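Local atomic coordinates of FACT complex subunit POB3 (Chaetomium thermophilum var. thermophilum, PDB entry 4KHB), a protein that probably serves, as part of the FACT histone chaperone, to reorganise nucleosomes during transcription, replication and repair, this fragment being the N-terminal part of POB3 that pairs with SPT16. Residues K101-G111 and F122-E131. Sequence-based numbering, arbitrary orientation.
Sequences KEHSLRGWNWG and FNVQNRPAFE. With SO4 (sulfate ion), chain P; SO4 (sulfate ion), chain Q.
H103 meets E131 through its ring edge: NE2 donates to OE2 at 2.7 Å, on the syn side of the carboxylate, in a bent bond (N-H...O 142°) tilted from both planes. P128 covers one face of the same imidazole, its CG 3.8 Å from the ring centroid and 15° off the normal, a CH-pi contact. With H103 CG anti to its carbonyl carbon (chi1 -74°), the imidazole reaches both partners, and a weak bond from ND1 to K101 O further restrains its rotation. Replacing H103 by alanine would probably cost E131 OE2 this N-H and take away the ring that P128 packs on. Next along the chain, S104 N bonds P128 O at 3.0 Å, and one water links S104 O to A129 O. V124 CB packs 3.6 Å from S104 OG, while its CG1 touches W108 CE3 at 3.9 Å. The chain P sulfate, probably from the crystallisation liquor, bridges the segments in the crystal: S104 OG and L105 N donate from one, R127 NH1 from the other, to O2 at 3.0 Å. Farther out, W110 and G111 pair with an antiparallel strand of the SPT16D chain. The arrangement is a linker, running between strands 98-100 and 112-115, laid against a beta hairpin with a type I' turn (V124 to R127), where two PH-like domains join.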
loop_
_atom_site.group_PDB
_atom_site.type_symbol
_atom_site.label_atom_id
_atom_site.label_comp_id
_atom_site.label_asym_id
_atom_site.label_seq_id
_atom_site.Cartn_x
_atom_site.Cartn_y
_atom_site.Cartn_z
ATOM N N LYS H 101 -2.866 1.766 14.181
ATOM C CA LYS H 101 -3.733 1.655 13.016
ATOM C C LYS H 101 -3.554 0.311 12.329
ATOM O O LYS H 101 -2.715 0.176 11.436
ATOM C CB LYS H 101 -3.416 2.785 12.032
ATOM C CG LYS H 101 -4.478 3.003 10.959
ATOM C CD LYS H 101 -5.701 3.716 11.517
ATOM C CE LYS H 101 -6.418 4.513 10.436
ATOM N NZ LYS H 101 -7.653 5.173 10.949
ATOM N N GLU H 102 -4.339 -0.682 12.745
ATOM C CA GLU H 102 -4.286 -1.996 12.111
ATOM C C GLU H 102 -4.811 -1.944 10.687
ATOM O O GLU H 102 -5.800 -1.264 10.397
ATOM C CB GLU H 102 -5.101 -3.034 12.891
ATOM C CG GLU H 102 -4.391 -3.652 14.087
ATOM C CD GLU H 102 -5.127 -4.869 14.623
ATOM O OE1 GLU H 102 -5.747 -5.593 13.816
ATOM O OE2 GLU H 102 -5.072 -5.111 15.847
ATOM N N HIS H 103 -4.142 -2.670 9.799
ATOM C CA HIS H 103 -4.618 -2.821 8.432
ATOM C C HIS H 103 -5.357 -4.144 8.255
ATOM O O HIS H 103 -5.103 -5.108 8.986
ATOM C CB HIS H 103 -3.456 -2.689 7.446
ATOM C CG HIS H 103 -2.968 -1.283 7.278
ATOM N ND1 HIS H 103 -2.348 -0.582 8.290
ATOM C CD2 HIS H 103 -3.022 -0.444 6.217
ATOM C CE1 HIS H 103 -2.033 0.626 7.856
ATOM N NE2 HIS H 103 -2.431 0.735 6.602
ATOM N N SER H 104 -6.265 -4.187 7.283
ATOM C CA SER H 104 -7.063 -5.383 7.017
ATOM C C SER H 104 -6.221 -6.469 6.351
ATOM O O SER H 104 -5.427 -6.183 5.452
ATOM C CB SER H 104 -8.271 -5.034 6.140
ATOM O OG SER H 104 -9.062 -6.181 5.886
ATOM N N LEU H 105 -6.384 -7.713 6.800
ATOM C CA LEU H 105 -5.600 -8.818 6.255
ATOM C C LEU H 105 -6.438 -9.928 5.611
ATOM O O LEU H 105 -5.897 -10.973 5.244
ATOM C CB LEU H 105 -4.722 -9.421 7.360
ATOM C CG LEU H 105 -3.616 -8.536 7.950
ATOM C CD1 LEU H 105 -2.902 -9.252 9.083
ATOM C CD2 LEU H 105 -2.628 -8.121 6.878
ATOM N N ARG H 106 -7.745 -9.712 5.464
ATOM C CA ARG H 106 -8.615 -10.760 4.919
ATOM C C ARG H 106 -8.478 -10.950 3.406
ATOM O O ARG H 106 -8.858 -11.993 2.867
ATOM C CB ARG H 106 -10.080 -10.639 5.374
ATOM C CG ARG H 106 -10.707 -9.260 5.321
ATOM C CD ARG H 106 -11.371 -8.946 6.659
ATOM N NE ARG H 106 -12.810 -8.698 6.572
ATOM C CZ ARG H 106 -13.666 -8.925 7.566
ATOM N NH1 ARG H 106 -13.232 -9.404 8.726
ATOM N NH2 ARG H 106 -14.955 -8.670 7.407
ATOM N N GLY H 107 -7.946 -9.938 2.726
ATOM C CA GLY H 107 -7.721 -10.037 1.296
ATOM C C GLY H 107 -8.943 -9.753 0.448
ATOM O O GLY H 107 -9.059 -10.252 -0.675
ATOM N N TRP H 108 -9.864 -8.959 0.987
ATOM C CA TRP H 108 -11.057 -8.571 0.247
ATOM C C TRP H 108 -10.758 -7.426 -0.713
ATOM O O TRP H 108 -9.801 -6.667 -0.516
ATOM C CB TRP H 108 -12.173 -8.158 1.206
ATOM C CG TRP H 108 -12.743 -9.295 1.999
ATOM C CD1 TRP H 108 -12.277 -10.577 2.043
ATOM C CD2 TRP H 108 -13.885 -9.252 2.865
ATOM N NE1 TRP H 108 -13.061 -11.335 2.882
ATOM C CE2 TRP H 108 -14.054 -10.545 3.399
ATOM C CE3 TRP H 108 -14.779 -8.245 3.241
ATOM C CZ2 TRP H 108 -15.084 -10.856 4.288
ATOM C CZ3 TRP H 108 -15.802 -8.558 4.121
ATOM C CH2 TRP H 108 -15.945 -9.853 4.634
ATOM N N ASN H 109 -11.578 -7.305 -1.753
ATOM C CA ASN H 109 -11.435 -6.221 -2.722
ATOM C C ASN H 109 -12.657 -5.310 -2.759
ATOM O O ASN H 109 -12.827 -4.527 -3.699
ATOM C CB ASN H 109 -11.140 -6.769 -4.123
ATOM C CG ASN H 109 -12.349 -7.443 -4.752
ATOM O OD1 ASN H 109 -13.074 -8.187 -4.090
ATOM N ND2 ASN H 109 -12.572 -7.184 -6.035
ATOM N N TRP H 110 -13.509 -5.414 -1.740
ATOM C CA TRP H 110 -14.668 -4.528 -1.642
ATOM C C TRP H 110 -14.729 -3.781 -0.312
ATOM O O TRP H 110 -14.300 -4.298 0.725
ATOM C CB TRP H 110 -15.980 -5.278 -1.909
ATOM C CG TRP H 110 -16.370 -6.288 -0.871
ATOM C CD1 TRP H 110 -17.223 -6.095 0.178
ATOM C CD2 TRP H 110 -15.965 -7.659 -0.803
ATOM N NE1 TRP H 110 -17.356 -7.254 0.905
ATOM C CE2 TRP H 110 -16.588 -8.239 0.316
ATOM C CE3 TRP H 110 -15.118 -8.461 -1.583
ATOM C CZ2 TRP H 110 -16.404 -9.570 0.684
ATOM C CZ3 TRP H 110 -14.933 -9.784 -1.220
ATOM C CH2 TRP H 110 -15.569 -10.324 -0.098
ATOM N N GLY H 111 -15.266 -2.565 -0.349
ATOM C CA GLY H 111 -15.330 -1.729 0.836
ATOM C C GLY H 111 -15.604 -0.275 0.495
ATOM O O GLY H 111 -16.602 0.039 -0.158
ATOM N N PHE H 122 -8.369 2.863 0.773
ATOM C CA PHE H 122 -9.376 1.835 0.548
ATOM C C PHE H 122 -9.604 1.047 1.833
ATOM O O PHE H 122 -8.731 0.295 2.279
ATOM C CB PHE H 122 -8.978 0.903 -0.599
ATOM C CG PHE H 122 -10.095 0.018 -1.071
ATOM C CD1 PHE H 122 -11.086 0.519 -1.905
ATOM C CD2 PHE H 122 -10.156 -1.314 -0.682
ATOM C CE1 PHE H 122 -12.120 -0.290 -2.341
ATOM C CE2 PHE H 122 -11.186 -2.130 -1.113
ATOM C CZ PHE H 122 -12.170 -1.617 -1.945
ATOM N N ASN H 123 -10.784 1.223 2.421
ATOM C CA ASN H 123 -11.100 0.617 3.706
ATOM C C ASN H 123 -11.937 -0.650 3.552
ATOM O O ASN H 123 -12.891 -0.683 2.771
ATOM C CB ASN H 123 -11.832 1.622 4.608
ATOM C CG ASN H 123 -10.902 2.672 5.196
ATOM O OD1 ASN H 123 -9.877 2.343 5.789
ATOM N ND2 ASN H 123 -11.265 3.940 5.043
ATOM N N VAL H 124 -11.572 -1.686 4.302
ATOM C CA VAL H 124 -12.343 -2.924 4.352
ATOM C C VAL H 124 -12.955 -3.048 5.739
ATOM O O VAL H 124 -12.245 -3.323 6.711
ATOM C CB VAL H 124 -11.457 -4.152 4.068
ATOM C CG1 VAL H 124 -12.259 -5.437 4.203
ATOM C CG2 VAL H 124 -10.855 -4.055 2.682
ATOM N N GLN H 125 -14.270 -2.843 5.824
ATOM C CA GLN H 125 -14.973 -2.746 7.105
ATOM C C GLN H 125 -14.276 -1.783 8.066
ATOM O O GLN H 125 -14.018 -2.116 9.227
ATOM C CB GLN H 125 -15.165 -4.125 7.744
ATOM C CG GLN H 125 -16.266 -4.944 7.073
ATOM C CD GLN H 125 -17.653 -4.390 7.351
ATOM O OE1 GLN H 125 -17.936 -3.909 8.450
ATOM N NE2 GLN H 125 -18.523 -4.446 6.350
ATOM N N ASN H 126 -13.962 -0.599 7.543
ATOM C CA ASN H 126 -13.381 0.509 8.303
ATOM C C ASN H 126 -11.923 0.323 8.741
ATOM O O ASN H 126 -11.428 1.057 9.596
ATOM C CB ASN H 126 -14.274 0.915 9.480
ATOM C CG ASN H 126 -15.336 1.925 9.080
ATOM O OD1 ASN H 126 -15.032 3.089 8.820
ATOM N ND2 ASN H 126 -16.587 1.482 9.031
ATOM N N ARG H 127 -11.242 -0.652 8.147
ATOM C CA ARG H 127 -9.806 -0.808 8.346
ATOM C C ARG H 127 -9.105 -0.760 6.994
ATOM O O ARG H 127 -9.507 -1.444 6.051
ATOM C CB ARG H 127 -9.487 -2.111 9.091
ATOM C CG ARG H 127 -10.041 -2.155 10.509
ATOM C CD ARG H 127 -9.615 -3.405 11.262
ATOM N NE ARG H 127 -10.271 -3.495 12.564
ATOM C CZ ARG H 127 -10.476 -4.631 13.224
ATOM N NH1 ARG H 127 -10.073 -5.787 12.711
ATOM N NH2 ARG H 127 -11.088 -4.614 14.400
ATOM N N PRO H 128 -8.045 0.054 6.901
ATOM C CA PRO H 128 -7.346 0.289 5.633
ATOM C C PRO H 128 -6.665 -0.961 5.095
ATOM O O PRO H 128 -5.944 -1.634 5.829
ATOM C CB PRO H 128 -6.297 1.348 6.002
ATOM C CG PRO H 128 -6.085 1.180 7.475
ATOM C CD PRO H 128 -7.430 0.791 8.020
ATOM N N ALA H 129 -6.904 -1.272 3.827
ATOM C CA ALA H 129 -6.159 -2.329 3.160
ATOM C C ALA H 129 -4.891 -1.731 2.567
ATOM O O ALA H 129 -3.812 -2.326 2.648
ATOM C CB ALA H 129 -7.002 -2.978 2.073
ATOM N N PHE H 130 -5.037 -0.550 1.968
ATOM C CA PHE H 130 -3.902 0.194 1.424
ATOM C C PHE H 130 -4.182 1.693 1.287
ATOM O O PHE H 130 -5.337 2.126 1.310
ATOM C CB PHE H 130 -3.447 -0.399 0.089
ATOM C CG PHE H 130 -4.502 -0.381 -0.980
ATOM C CD1 PHE H 130 -4.572 0.666 -1.889
ATOM C CD2 PHE H 130 -5.410 -1.425 -1.090
ATOM C CE1 PHE H 130 -5.536 0.677 -2.884
ATOM C CE2 PHE H 130 -6.376 -1.423 -2.078
ATOM C CZ PHE H 130 -6.440 -0.370 -2.978
ATOM N N GLU H 131 -3.119 2.481 1.142
ATOM C CA GLU H 131 -3.238 3.931 1.027
ATOM C C GLU H 131 -2.419 4.441 -0.155
ATOM O O GLU H 131 -1.312 3.956 -0.404
ATOM C CB GLU H 131 -2.752 4.607 2.312
ATOM C CG GLU H 131 -3.515 4.215 3.566
ATOM C CD GLU H 131 -2.736 3.248 4.432
ATOM O OE1 GLU H 131 -1.789 2.622 3.912
ATOM O OE2 GLU H 131 -3.067 3.117 5.628
HETATM S S SO4 P . -9.354 -7.493 9.294
HETATM O O1 SO4 P . -10.386 -8.256 9.978
HETATM O O2 SO4 P . -8.686 -6.604 10.233
HETATM O O3 SO4 P . -8.381 -8.406 8.717
HETATM O O4 SO4 P . -9.954 -6.698 8.235
HETATM S S SO4 Q . -12.608 -7.875 14.627
HETATM O O1 SO4 Q . -13.191 -8.952 15.415
HETATM O O2 SO4 Q . -12.290 -6.747 15.490
HETATM O O3 SO4 Q . -11.390 -8.355 13.994
HETATM O O4 SO4 Q . -13.555 -7.457 13.605
HETATM O O HOH W 1 -8.638 4.453 7.915
HETATM O O HOH W 2 -3.427 -4.746 4.249
HETATM O O HOH W 3 -15.865 -4.179 3.249
HETATM O O HOH W 4 -18.580 -5.701 3.534
#